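PDB 1XJC: MobB protein homolog from Geobacillus stearothermophilus, which is of uncertain function but probably binds a nucleotide and assists in making the molybdopterin guanine dinucleotide cofactor. Local coordinates for residues V6-Y12 against R109-L115; A27-W33 against M162-R168; T37-H41 against V102-K106; G62-T66 against L76-R80. All coordinates share one frame; numbering follows the deposited sequence.

Contact 1. Residues V6-Y12 against R109-L115; sequences VWQVVGY and RHPKVVL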
loop_
_atom_site.group_PDB
_atom_site.type_symbol
_atom_site.label_atom_id
_atom_site.label_comp_id
_atom_site.label_asym_id
_atom_site.label_seq_id
_atom_site.Cartn_x
_atom_site.Cartn_y
_atom_site.Cartn_z
ATOM N N VAL A 6 8.021 1.489 4.572
ATOM C CA VAL A 6 6.570 1.309 4.496
ATOM C C VAL A 6 5.907 2.285 3.537
ATOM O O VAL A 6 6.146 3.479 3.623
ATOM C CB VAL A 6 5.918 1.534 5.881
ATOM C CG1 VAL A 6 4.398 1.288 5.802
ATOM C CG2 VAL A 6 6.584 0.622 6.925
ATOM N N TRP A 7 5.073 1.776 2.632
ATOM C CA TRP A 7 4.352 2.627 1.690
ATOM C C TRP A 7 2.869 2.290 1.729
ATOM O O TRP A 7 2.498 1.131 1.867
ATOM C CB TRP A 7 4.861 2.435 0.255
ATOM C CG TRP A 7 6.148 3.155 -0.026
ATOM C CD1 TRP A 7 7.385 2.839 0.447
ATOM C CD2 TRP A 7 6.309 4.327 -0.839
ATOM N NE1 TRP A 7 8.314 3.746 -0.018
ATOM C CE2 TRP A 7 7.680 4.669 -0.809
ATOM C CE3 TRP A 7 5.427 5.119 -1.585
ATOM C CZ2 TRP A 7 8.195 5.777 -1.504
ATOM C CZ3 TRP A 7 5.933 6.222 -2.276
ATOM C CH2 TRP A 7 7.307 6.541 -2.228
ATOM N N GLN A 8 2.022 3.302 1.583
ATOM C CA GLN A 8 0.595 3.072 1.608
ATOM C C GLN A 8 -0.075 3.248 0.256
ATOM O O GLN A 8 0.352 4.048 -0.587
ATOM C CB GLN A 8 -0.069 4.014 2.600
ATOM C CG GLN A 8 0.211 3.709 4.048
ATOM C CD GLN A 8 -0.393 4.743 4.962
ATOM O OE1 GLN A 8 -1.620 4.791 5.147
ATOM N NE2 GLN A 8 0.455 5.595 5.532
ATOM N N VAL A 9 -1.143 2.491 0.064
ATOM C CA VAL A 9 -1.938 2.557 -1.147
ATOM C C VAL A 9 -3.329 2.888 -0.628
ATOM O O VAL A 9 -3.930 2.100 0.110
ATOM C CB VAL A 9 -1.937 1.206 -1.893
ATOM C CG1 VAL A 9 -2.984 1.234 -3.028
ATOM C CG2 VAL A 9 -0.532 0.928 -2.464
ATOM N N VAL A 10 -3.828 4.074 -0.968
ATOM C CA VAL A 10 -5.148 4.496 -0.502
ATOM C C VAL A 10 -6.104 4.825 -1.647
ATOM O O VAL A 10 -5.685 5.312 -2.709
ATOM C CB VAL A 10 -5.043 5.735 0.431
ATOM C CG1 VAL A 10 -4.198 5.388 1.651
ATOM C CG2 VAL A 10 -4.413 6.918 -0.323
ATOM N N GLY A 11 -7.388 4.561 -1.420
ATOM C CA GLY A 11 -8.397 4.832 -2.425
ATOM C C GLY A 11 -9.706 4.139 -2.087
ATOM O O GLY A 11 -9.746 3.210 -1.262
ATOM N N TYR A 12 -10.781 4.586 -2.727
ATOM C CA TYR A 12 -12.097 4.014 -2.494
ATOM C C TYR A 12 -12.273 2.704 -3.264
ATOM O O TYR A 12 -11.359 2.257 -3.970
ATOM C CB TYR A 12 -13.158 5.048 -2.874
ATOM C CG TYR A 12 -13.091 6.282 -1.986
ATOM C CD1 TYR A 12 -13.352 6.186 -0.616
ATOM C CD2 TYR A 12 -12.722 7.530 -2.500
ATOM C CE1 TYR A 12 -13.245 7.301 0.222
ATOM C CE2 TYR A 12 -12.611 8.650 -1.674
ATOM C CZ TYR A 12 -12.875 8.530 -0.315
ATOM O OH TYR A 12 -12.788 9.626 0.515
ATOM N N ARG A 109 0.845 8.293 8.409
ATOM C CA ARG A 109 1.652 9.218 7.621
ATOM C C ARG A 109 2.821 8.697 6.771
ATOM O O ARG A 109 3.757 9.448 6.479
ATOM C CB ARG A 109 2.134 10.335 8.557
ATOM C CG ARG A 109 0.972 11.087 9.232
ATOM C CD ARG A 109 1.462 12.089 10.270
ATOM N NE ARG A 109 2.209 13.185 9.661
ATOM C CZ ARG A 109 1.645 14.237 9.076
ATOM N NH1 ARG A 109 0.321 14.342 9.029
ATOM N NH2 ARG A 109 2.402 15.176 8.525
ATOM N N HIS A 110 2.757 7.430 6.363
ATOM C CA HIS A 110 3.800 6.829 5.527
ATOM C C HIS A 110 3.645 7.371 4.097
ATOM O O HIS A 110 2.564 7.811 3.719
ATOM C CB HIS A 110 3.638 5.299 5.540
ATOM C CG HIS A 110 3.659 4.706 6.921
ATOM N ND1 HIS A 110 4.808 4.643 7.689
ATOM C CD2 HIS A 110 2.661 4.212 7.695
ATOM C CE1 HIS A 110 4.513 4.136 8.874
ATOM N NE2 HIS A 110 3.219 3.866 8.904
ATOM N N PRO A 111 4.717 7.367 3.293
ATOM C CA PRO A 111 4.529 7.888 1.930
ATOM C C PRO A 111 3.433 7.071 1.255
ATOM O O PRO A 111 3.392 5.849 1.391
ATOM C CB PRO A 111 5.905 7.700 1.285
ATOM C CG PRO A 111 6.510 6.567 2.075
ATOM C CD PRO A 111 6.104 6.923 3.495
ATOM N N LYS A 112 2.543 7.742 0.540
ATOM C CA LYS A 112 1.438 7.030 -0.082
ATOM C C LYS A 112 1.108 7.357 -1.523
ATOM O O LYS A 112 1.401 8.457 -2.041
ATOM C CB LYS A 112 0.172 7.219 0.760
ATOM C CG LYS A 112 -0.143 8.667 1.135
ATOM C CD LYS A 112 -1.417 8.771 2.000
ATOM C CE LYS A 112 -1.291 8.010 3.336
ATOM N NZ LYS A 112 -0.370 8.629 4.360
ATOM N N VAL A 113 0.509 6.373 -2.176
ATOM C CA VAL A 113 0.061 6.542 -3.541
ATOM C C VAL A 113 -1.461 6.611 -3.414
ATOM O O VAL A 113 -2.077 5.767 -2.767
ATOM C CB VAL A 113 0.448 5.345 -4.423
ATOM C CG1 VAL A 113 -0.161 5.535 -5.837
ATOM C CG2 VAL A 113 1.984 5.216 -4.484
ATOM N N VAL A 114 -2.066 7.628 -4.012
ATOM C CA VAL A 114 -3.504 7.784 -3.925
ATOM C C VAL A 114 -4.145 7.385 -5.260
ATOM O O VAL A 114 -3.730 7.866 -6.329
ATOM C CB VAL A 114 -3.873 9.259 -3.594
ATOM C CG1 VAL A 114 -5.399 9.413 -3.518
ATOM C CG2 VAL A 114 -3.212 9.697 -2.267
ATOM N N LEU A 115 -5.127 6.488 -5.197
ATOM C CA LEU A 115 -5.846 6.043 -6.384
ATOM C C LEU A 115 -7.209 6.729 -6.386
ATOM O O LEU A 115 -7.929 6.734 -5.370
ATOM C CB LEU A 115 -6.004 4.519 -6.385
ATOM C CG LEU A 115 -4.695 3.833 -6.802
ATOM C CD1 LEU A 115 -4.156 3.044 -5.652
ATOM C CD2 LEU A 115 -4.927 2.940 -8.022
HETATM O O HOH W 1 -10.515 6.500 -4.788
#
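Gln8 O takes the N-H of Val113 at 2.8 Å, at an angle of 167°, and Lys112 CA makes a CA-H...O contact with the same Gln8 O at 3.2 Å. Gln8 N gives to Pro111 O, Val10 N to Val113 O and Leu115 N to Val10 O, the ladder of parallel strands whose axes run 10° apart. They are neighbours in the central parallel sheet of a P-loop NTPase fold, and 6-12 leads into the probable Walker A loop, where Gly11 O meets Lys17 NZ. Pro111 CG rides over the Trp7 indole, 3.7 Å from the five-membered-ring centroid; with chi1 at -79°, Trp7 CG lies beside its backbone N and the ring crosses the proline. Were Trp7 an alanine, Pro111 CG would probably lose the ring it lies over. Val6 CG1 makes a CH-pi contact over one His110 face, 3.8 Å from the ring centroid. Lys112 NZ is held by three carbonyls, Glu108 O, His110 O and Ala129 O. Past the strand, a water joins Tyr12 N (2.8 Å) to Leu115 O (2.7 Å).

Contact 2. Residues A27-W33 against M162-R168; sequences AAVREGW and MNEVRTR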
loop_
_atom_site.group_PDB
_atom_site.type_symbol
_atom_site.label_atom_id
_atom_site.label_comp_id
_atom_site.label_asym_id
_atom_site.label_seq_id
_atom_site.Cartn_x
_atom_site.Cartn_y
_atom_site.Cartn_z
ATOM N N ALA A 27 6.569 -6.923 -8.792
ATOM C CA ALA A 27 7.840 -6.342 -9.221
ATOM C C ALA A 27 8.825 -6.455 -8.065
ATOM O O ALA A 27 9.989 -6.804 -8.268
ATOM C CB ALA A 27 7.659 -4.866 -9.618
ATOM N N ALA A 28 8.362 -6.162 -6.847
ATOM C CA ALA A 28 9.257 -6.248 -5.685
ATOM C C ALA A 28 9.747 -7.694 -5.524
ATOM O O ALA A 28 10.930 -7.929 -5.286
ATOM C CB ALA A 28 8.526 -5.789 -4.403
ATOM N N VAL A 29 8.834 -8.661 -5.647
ATOM C CA VAL A 29 9.218 -10.074 -5.517
ATOM C C VAL A 29 10.241 -10.461 -6.585
ATOM O O VAL A 29 11.255 -11.105 -6.286
ATOM C CB VAL A 29 7.972 -11.030 -5.603
ATOM C CG1 VAL A 29 8.429 -12.480 -5.652
ATOM C CG2 VAL A 29 7.065 -10.828 -4.384
ATOM N N ARG A 30 9.991 -10.066 -7.830
ATOM C CA ARG A 30 10.925 -10.375 -8.920
ATOM C C ARG A 30 12.324 -9.839 -8.647
ATOM O O ARG A 30 13.303 -10.455 -9.035
ATOM C CB ARG A 30 10.462 -9.779 -10.251
ATOM C CG ARG A 30 9.239 -10.400 -10.839
ATOM C CD ARG A 30 9.042 -9.890 -12.259
ATOM N NE ARG A 30 7.629 -9.878 -12.619
ATOM C CZ ARG A 30 6.817 -8.838 -12.444
ATOM N NH1 ARG A 30 7.266 -7.705 -11.917
ATOM N NH2 ARG A 30 5.544 -8.939 -12.793
ATOM N N GLU A 31 12.413 -8.674 -8.015
ATOM C CA GLU A 31 13.708 -8.081 -7.690
ATOM C C GLU A 31 14.333 -8.839 -6.534
ATOM O O GLU A 31 15.439 -8.517 -6.113
ATOM C CB GLU A 31 13.560 -6.609 -7.284
ATOM C CG GLU A 31 13.299 -5.665 -8.432
ATOM C CD GLU A 31 14.406 -5.714 -9.459
ATOM O OE1 GLU A 31 15.547 -5.318 -9.126
ATOM O OE2 GLU A 31 14.133 -6.163 -10.592
ATOM N N GLY A 32 13.611 -9.833 -6.012
ATOM C CA GLY A 32 14.121 -10.604 -4.893
ATOM C C GLY A 32 13.959 -9.946 -3.526
ATOM O O GLY A 32 14.574 -10.385 -2.554
ATOM N N TRP A 33 13.135 -8.906 -3.430
ATOM C CA TRP A 33 12.932 -8.236 -2.146
ATOM C C TRP A 33 12.071 -9.069 -1.181
ATOM O O TRP A 33 11.282 -9.926 -1.606
ATOM C CB TRP A 33 12.263 -6.875 -2.353
ATOM C CG TRP A 33 13.113 -5.854 -3.076
ATOM C CD1 TRP A 33 14.400 -6.014 -3.525
ATOM C CD2 TRP A 33 12.731 -4.517 -3.421
ATOM N NE1 TRP A 33 14.839 -4.854 -4.129
ATOM C CE2 TRP A 33 13.834 -3.921 -4.081
ATOM C CE3 TRP A 33 11.561 -3.761 -3.239
ATOM C CZ2 TRP A 33 13.802 -2.602 -4.561
ATOM C CZ3 TRP A 33 11.529 -2.446 -3.719
ATOM C CH2 TRP A 33 12.647 -1.885 -4.373
HETATM N N MSE A 162 9.208 1.734 -7.803
HETATM C CA MSE A 162 10.335 0.926 -7.346
HETATM C C MSE A 162 11.557 1.841 -7.119
HETATM O O MSE A 162 12.293 1.703 -6.127
HETATM C CB MSE A 162 10.648 -0.166 -8.375
HETATM C CG MSE A 162 9.555 -1.239 -8.471
HETATM SE SE MSE A 162 9.421 -2.288 -6.818
HETATM C CE MSE A 162 10.875 -3.535 -7.176
ATOM N N ASN A 163 11.751 2.794 -8.021
ATOM C CA ASN A 163 12.869 3.713 -7.881
ATOM C C ASN A 163 12.675 4.573 -6.629
ATOM O O ASN A 163 13.640 4.838 -5.905
ATOM C CB ASN A 163 13.011 4.612 -9.115
ATOM C CG ASN A 163 14.179 5.583 -8.992
ATOM O OD1 ASN A 163 15.339 5.171 -8.889
ATOM N ND2 ASN A 163 13.878 6.879 -8.989
ATOM N N GLU A 164 11.436 4.997 -6.370
ATOM C CA GLU A 164 11.156 5.815 -5.189
ATOM C C GLU A 164 11.490 5.037 -3.919
ATOM O O GLU A 164 12.049 5.599 -2.968
ATOM C CB GLU A 164 9.690 6.273 -5.148
ATOM C CG GLU A 164 9.354 7.371 -6.138
ATOM C CD GLU A 164 10.273 8.585 -6.001
ATOM O OE1 GLU A 164 10.226 9.253 -4.948
ATOM O OE2 GLU A 164 11.043 8.869 -6.942
ATOM N N VAL A 165 11.145 3.750 -3.898
ATOM C CA VAL A 165 11.453 2.917 -2.745
ATOM C C VAL A 165 12.981 2.764 -2.605
ATOM O O VAL A 165 13.525 2.907 -1.513
ATOM C CB VAL A 165 10.851 1.494 -2.880
ATOM C CG1 VAL A 165 11.315 0.632 -1.702
ATOM C CG2 VAL A 165 9.317 1.561 -2.952
ATOM N N ARG A 166 13.664 2.463 -3.708
ATOM C CA ARG A 166 15.118 2.277 -3.675
ATOM C C ARG A 166 15.889 3.502 -3.213
ATOM O O ARG A 166 16.819 3.398 -2.415
ATOM C CB ARG A 166 15.642 1.844 -5.043
ATOM C CG ARG A 166 15.703 0.342 -5.228
ATOM C CD ARG A 166 16.447 -0.015 -6.501
ATOM N NE ARG A 166 15.811 0.617 -7.646
ATOM C CZ ARG A 166 14.939 0.019 -8.450
ATOM N NH1 ARG A 166 14.596 -1.250 -8.249
ATOM N NH2 ARG A 166 14.393 0.705 -9.443
ATOM N N THR A 167 15.514 4.668 -3.722
ATOM C CA THR A 167 16.184 5.899 -3.326
ATOM C C THR A 167 15.680 6.260 -1.921
ATOM O O THR A 167 15.669 7.427 -1.518
ATOM C CB THR A 167 15.882 7.024 -4.336
ATOM O OG1 THR A 167 14.470 7.244 -4.403
ATOM C CG2 THR A 167 16.380 6.631 -5.720
ATOM N N ARG A 168 15.275 5.211 -1.202
ATOM C CA ARG A 168 14.751 5.239 0.172
ATOM C C ARG A 168 14.621 6.622 0.773
ATOM O O ARG A 168 13.465 7.027 1.025
ATOM C CB ARG A 168 15.646 4.383 1.083
ATOM C CG ARG A 168 16.199 3.114 0.408
ATOM C CD ARG A 168 15.295 1.874 0.566
ATOM N NE ARG A 168 15.733 0.771 -0.308
ATOM C CZ ARG A 168 15.328 -0.500 -0.201
ATOM N NH1 ARG A 168 14.465 -0.855 0.753
ATOM N NH2 ARG A 168 15.784 -1.420 -1.051
#
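The methyl of selenomethionine Met162 is wedged between the last turn of helix 17-30, which follows the probable P-loop, and the indole of Trp33, joining the C-terminal end of that helix to that of helix 154-166. Its CE lies 3.5 Å from Ala28 CA and equally 3.5 Å from Glu31 CG, and it sits over a face of the Trp33 six-membered ring, 3.8 Å from the centroid. The selenium follows obliquely at 4.5 Å from that same centroid, a Met-aromatic contact reached because the Met162 chain bends at both chi2 (-66°) and chi3 (-82°). Glu31 CB rests toward the rim of the same indole face. The chain turns toward Trp33 through a Schellman motif: Gly32 takes a positive phi of 81°, and Gly32 N and Trp33 N bond back to Val29 O and Ala28 O. Val165 CG1 slides past Trp33 CZ3 at 3.7 Å, Arg166 brings its aliphatic CG to the indole edge, 3.6 Å from Trp33 CZ2, and Trp24 also touches Met162 and Val165.

Outward the fit loosens. Glu31 OE1 stays 4.3 Å from Arg166 NH1, too far apart for a salt bridge. Over the opposite ring face poorly ordered Arg168 hovers, its CZ 5.3 Å from the six-membered-ring centroid, so any cation-pi attraction is faint; its NH1 bonds weakly to Asp98 O. The two helix ends are therefore joined by dispersion and CH-pi contact, with charge adding probably little more than a diffuse pull.

Contact 3. Residues T37-H41 against V102-K106; sequences TVKHH and VEGYK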
loop_
_atom_site.group_PDB
_atom_site.type_symbol
_atom_site.label_atom_id
_atom_site.label_comp_id
_atom_site.label_asym_id
_atom_site.label_seq_id
_atom_site.Cartn_x
_atom_site.Cartn_y
_atom_site.Cartn_z
ATOM N N THR A 37 2.704 -7.311 3.234
ATOM C CA THR A 37 1.547 -6.491 2.870
ATOM C C THR A 37 0.569 -6.477 4.039
ATOM O O THR A 37 0.530 -7.422 4.824
ATOM C CB THR A 37 0.791 -7.009 1.608
ATOM O OG1 THR A 37 0.302 -8.336 1.840
ATOM C CG2 THR A 37 1.725 -7.006 0.385
ATOM N N VAL A 38 -0.192 -5.391 4.154
ATOM C CA VAL A 38 -1.211 -5.232 5.198
ATOM C C VAL A 38 -2.440 -4.645 4.508
ATOM O O VAL A 38 -2.340 -3.670 3.750
ATOM C CB VAL A 38 -0.752 -4.251 6.348
ATOM C CG1 VAL A 38 -1.799 -4.207 7.460
ATOM C CG2 VAL A 38 0.606 -4.688 6.922
ATOM N N LYS A 39 -3.595 -5.259 4.733
ATOM C CA LYS A 39 -4.843 -4.778 4.148
ATOM C C LYS A 39 -5.908 -4.750 5.234
ATOM O O LYS A 39 -6.017 -5.688 6.037
ATOM C CB LYS A 39 -5.324 -5.699 3.018
ATOM C CG LYS A 39 -4.333 -5.871 1.879
ATOM C CD LYS A 39 -4.882 -6.798 0.789
ATOM C CE LYS A 39 -3.824 -7.058 -0.285
ATOM N NZ LYS A 39 -4.284 -7.970 -1.372
ATOM N N HIS A 40 -6.689 -3.675 5.256
ATOM C CA HIS A 40 -7.766 -3.540 6.222
ATOM C C HIS A 40 -9.002 -4.195 5.600
ATOM O O HIS A 40 -9.544 -3.702 4.612
ATOM C CB HIS A 40 -8.005 -2.063 6.530
ATOM C CG HIS A 40 -8.648 -1.825 7.858
ATOM N ND1 HIS A 40 -10.004 -1.953 8.065
ATOM C CD2 HIS A 40 -8.112 -1.505 9.061
ATOM C CE1 HIS A 40 -10.277 -1.725 9.338
ATOM N NE2 HIS A 40 -9.146 -1.452 9.964
ATOM N N HIS A 41 -9.411 -5.318 6.193
ATOM C CA HIS A 41 -10.541 -6.154 5.766
ATOM C C HIS A 41 -11.335 -5.713 4.554
ATOM O O HIS A 41 -12.142 -6.489 4.036
ATOM C CB HIS A 41 -11.514 -6.394 6.928
ATOM C CG HIS A 41 -12.379 -5.216 7.258
ATOM N ND1 HIS A 41 -11.881 -4.050 7.795
ATOM C CD2 HIS A 41 -13.718 -5.037 7.147
ATOM C CE1 HIS A 41 -12.874 -3.203 8.004
ATOM N NE2 HIS A 41 -14.000 -3.777 7.619
ATOM N N VAL A 102 1.080 -1.127 2.454
ATOM C CA VAL A 102 -0.105 -1.029 3.280
ATOM C C VAL A 102 -1.281 -0.456 2.508
ATOM O O VAL A 102 -1.200 0.660 1.977
ATOM C CB VAL A 102 0.180 -0.108 4.489
ATOM C CG1 VAL A 102 -1.084 0.104 5.294
ATOM C CG2 VAL A 102 1.305 -0.700 5.342
ATOM N N GLU A 103 -2.374 -1.214 2.457
ATOM C CA GLU A 103 -3.575 -0.762 1.776
ATOM C C GLU A 103 -4.556 -0.203 2.814
ATOM O O GLU A 103 -5.075 -0.943 3.650
ATOM C CB GLU A 103 -4.207 -1.926 1.015
ATOM C CG GLU A 103 -5.084 -1.490 -0.144
ATOM C CD GLU A 103 -5.842 -2.633 -0.791
ATOM O OE1 GLU A 103 -5.271 -3.723 -1.003
ATOM O OE2 GLU A 103 -7.022 -2.430 -1.105
ATOM N N GLY A 104 -4.795 1.106 2.779
ATOM C CA GLY A 104 -5.703 1.718 3.734
ATOM C C GLY A 104 -4.983 2.467 4.849
ATOM O O GLY A 104 -3.854 2.918 4.656
ATOM N N TYR A 105 -5.633 2.596 6.010
ATOM C CA TYR A 105 -5.064 3.301 7.173
ATOM C C TYR A 105 -4.662 4.714 6.734
ATOM O O TYR A 105 -3.600 5.230 7.127
ATOM C CB TYR A 105 -3.824 2.559 7.686
ATOM C CG TYR A 105 -4.079 1.119 8.087
ATOM C CD1 TYR A 105 -4.556 0.793 9.359
ATOM C CD2 TYR A 105 -3.885 0.088 7.175
ATOM C CE1 TYR A 105 -4.838 -0.541 9.703
ATOM C CE2 TYR A 105 -4.158 -1.229 7.504
ATOM C CZ TYR A 105 -4.637 -1.541 8.766
ATOM O OH TYR A 105 -4.926 -2.858 9.054
ATOM N N LYS A 106 -5.528 5.336 5.934
ATOM C CA LYS A 106 -5.273 6.661 5.367
ATOM C C LYS A 106 -4.831 7.756 6.325
ATOM O O LYS A 106 -4.223 8.739 5.894
ATOM C CB LYS A 106 -6.491 7.142 4.562
ATOM C CG LYS A 106 -7.696 7.545 5.401
ATOM C CD LYS A 106 -8.863 8.036 4.528
ATOM C CE LYS A 106 -10.072 8.401 5.396
ATOM N NZ LYS A 106 -11.262 8.885 4.609
#
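His40 and Tyr105 cross at about a right angle, the imidazole edge turned toward the phenol face in an offset edge-to-face pair with centroids 5.1 Å apart and planes at 73°. His40 CD2 does the touching, 3.5 Å from Tyr105 CE1, which lies in the imidazole plane. With chi1 at -156°, His40 CG stands anti to its own N, and this carries the ring out to the tyrosine. Val38 meets the same phenol crosswise, CG1 lying 3.8 Å from Tyr105 CE2. Replacing Tyr105 by alanine is likely to take the ring face from the His40 edge and open a gap beside Val38 CG1.

On the other face of the sheet, Lys39 and Glu103 cross obliquely. The extended lysine lays its methylenes by the carboxylate, CD 3.6 Å from Glu103 OE1, while Lys39 NZ remains 4.4 Å from that oxygen, too far for a salt bridge. Between the two faces runs the parallel pairing itself: Glu103 N gives to Val38 O at 2.8 Å with an N-H...O angle of 177°. Beyond it, Gly104 has backbone angles at which a side chain would collide with the carbonyl O of Glu103, and the chain leaves the strand.

Glu103 also touches Lys17 of the probable P-loop, so its place at a strand end is consistent with the Walker B acid of this fold. Chemically, Lys39 and Glu103 probably add only a diffuse attraction, while the pairing rests on the Glu103 N to Val38 O bond and the aromatic pair.

Contact 4. Residues G62-T66 against L76-R80; sequences GAVAT and LHLRR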
loop_
_atom_site.group_PDB
_atom_site.type_symbol
_atom_site.label_atom_id
_atom_site.label_comp_id
_atom_site.label_asym_id
_atom_site.label_seq_id
_atom_site.Cartn_x
_atom_site.Cartn_y
_atom_site.Cartn_z
ATOM N N GLY A 62 -14.061 -18.942 20.187
ATOM C CA GLY A 62 -13.754 -17.888 21.138
ATOM C C GLY A 62 -12.307 -17.847 21.606
ATOM O O GLY A 62 -11.967 -17.143 22.566
ATOM N N ALA A 63 -11.445 -18.612 20.951
ATOM C CA ALA A 63 -10.030 -18.602 21.308
ATOM C C ALA A 63 -9.478 -17.216 20.980
ATOM O O ALA A 63 -9.952 -16.565 20.051
ATOM C CB ALA A 63 -9.275 -19.657 20.509
ATOM N N VAL A 64 -8.493 -16.760 21.741
ATOM C CA VAL A 64 -7.880 -15.460 21.489
ATOM C C VAL A 64 -6.901 -15.570 20.314
ATOM O O VAL A 64 -6.767 -14.631 19.517
ATOM C CB VAL A 64 -7.098 -14.948 22.729
ATOM C CG1 VAL A 64 -6.283 -13.723 22.360
ATOM C CG2 VAL A 64 -8.068 -14.603 23.862
ATOM N N ALA A 65 -6.239 -16.722 20.198
ATOM C CA ALA A 65 -5.262 -16.945 19.128
ATOM C C ALA A 65 -5.228 -18.372 18.597
ATOM O O ALA A 65 -5.292 -19.344 19.371
ATOM C CB ALA A 65 -3.862 -16.566 19.627
ATOM N N THR A 66 -5.139 -18.502 17.275
ATOM C CA THR A 66 -5.017 -19.815 16.662
ATOM C C THR A 66 -3.875 -19.727 15.650
ATOM O O THR A 66 -3.628 -18.667 15.052
ATOM C CB THR A 66 -6.313 -20.247 15.943
ATOM O OG1 THR A 66 -6.586 -19.347 14.857
ATOM C CG2 THR A 66 -7.493 -20.224 16.925
ATOM N N LEU A 76 -1.815 -17.413 11.176
ATOM C CA LEU A 76 -2.256 -16.924 12.474
ATOM C C LEU A 76 -3.556 -16.125 12.429
ATOM O O LEU A 76 -3.805 -15.359 11.480
ATOM C CB LEU A 76 -1.179 -16.014 13.081
ATOM C CG LEU A 76 0.198 -16.559 13.489
ATOM C CD1 LEU A 76 1.200 -15.407 13.627
ATOM C CD2 LEU A 76 0.083 -17.303 14.802
ATOM N N HIS A 77 -4.372 -16.304 13.467
ATOM C CA HIS A 77 -5.624 -15.568 13.634
ATOM C C HIS A 77 -5.537 -15.057 15.075
ATOM O O HIS A 77 -5.580 -15.845 16.028
ATOM C CB HIS A 77 -6.828 -16.495 13.435
ATOM C CG HIS A 77 -7.114 -16.799 11.996
ATOM N ND1 HIS A 77 -7.810 -15.935 11.177
ATOM C CD2 HIS A 77 -6.743 -17.838 11.212
ATOM C CE1 HIS A 77 -7.853 -16.428 9.951
ATOM N NE2 HIS A 77 -7.211 -17.582 9.944
ATOM N N LEU A 78 -5.383 -13.746 15.231
ATOM C CA LEU A 78 -5.222 -13.153 16.546
ATOM C C LEU A 78 -6.316 -12.125 16.820
ATOM O O LEU A 78 -6.583 -11.261 15.983
ATOM C CB LEU A 78 -3.845 -12.484 16.642
ATOM C CG LEU A 78 -2.619 -13.307 16.198
ATOM C CD1 LEU A 78 -1.377 -12.440 16.243
ATOM C CD2 LEU A 78 -2.434 -14.525 17.096
ATOM N N ARG A 79 -6.938 -12.214 17.991
ATOM C CA ARG A 79 -8.011 -11.299 18.346
ATOM C C ARG A 79 -7.566 -10.274 19.381
ATOM O O ARG A 79 -6.806 -10.576 20.299
ATOM C CB ARG A 79 -9.229 -12.078 18.869
ATOM C CG ARG A 79 -10.501 -11.223 18.965
ATOM C CD ARG A 79 -11.717 -12.020 19.456
ATOM N NE ARG A 79 -11.786 -12.062 20.919
ATOM C CZ ARG A 79 -11.959 -13.172 21.631
ATOM N NH1 ARG A 79 -12.083 -14.348 21.019
ATOM N NH2 ARG A 79 -12.009 -13.103 22.954
ATOM N N ARG A 80 -8.054 -9.049 19.215
ATOM C CA ARG A 80 -7.735 -7.939 20.106
ATOM C C ARG A 80 -8.908 -6.971 19.973
ATOM O O ARG A 80 -9.585 -6.958 18.943
ATOM C CB ARG A 80 -6.465 -7.239 19.631
ATOM C CG ARG A 80 -5.392 -7.062 20.673
ATOM C CD ARG A 80 -4.395 -6.006 20.205
ATOM N NE ARG A 80 -3.200 -5.953 21.043
ATOM C CZ ARG A 80 -2.338 -6.959 21.168
ATOM N NH1 ARG A 80 -2.549 -8.086 20.508
ATOM N NH2 ARG A 80 -1.267 -6.841 21.941
HETATM O O HOH W 2 -8.777 -16.175 17.046
#
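Thr66 and His77 form a hydrogen-bonded pair of the antiparallel beta hairpin made by strands 65-70 and 73-78, which lies at the surface well away from the centre of the chain. The backbone bonds come first: Thr66 N gives to His77 O at 3.0 Å, and His77 N returns to Thr66 O at 2.9 Å. Farther from the hairpin turn, Arg79 N gives to Val64 O at 2.9 Å, extending the ladder past the strand. Between these lies the non-hydrogen-bonded pair of Ala65 and Leu78, where Ala65 CA makes a CA-H...O contact with His77 O at 3.3 Å. That carbonyl thus draws on Thr66 N and Ala65 CA together, and a water linked to Ala63 O adds a weak bond.

Side-chain contacts between the strands are sparse. On one face Ala65 CB meets Leu78 CD2 at 3.6 Å, an apolar touch. On the other the contact is polar to carbon: Thr66 OG1 sits between its own N and carbonyl carbon (chi1 63°), which sets it 3.2 Å from His77 CB.

The remaining contact belongs to a charged group. The Arg79 side chain starts out extended and bends at chi3 (86°), laying one face of the guanidinium against Val64 CG2, and NH1 donates a hydrogen bond to Gly62 O. The acceptor lies close to the guanidinium plane, yet Arg79 NH1 stands above the Gly62 carbonyl plane, 3.2 Å from Gly62 O and 74° out of that plane.

In the fold
Contacts 1 and 3 belong to one parallel sheet: strand 6-10 lies between 99-103 and 112-116, and contact 1 is the buried middle, while contact 3, at the outer strand 35-39, is only partly covered. They meet directly through Trp7 and Val9 with Val102. Contact 2 lies at the opposite end of helix 17-30 from the probable P-loop, its Val165 and Glu164 packing on Trp7. Contact 4 is a surface hairpin, its nearest atoms about 17 Å from contact 1 and about 11 Å from contact 3. Chemistry follows place: a backbone ladder with many valines and one buried lysine held by carbonyls inside, mainly side-chain packing between helix ends, aromatic and loosely paired charged groups at the sheet rim, and exposed backbone bonds plus one guanidinium outside.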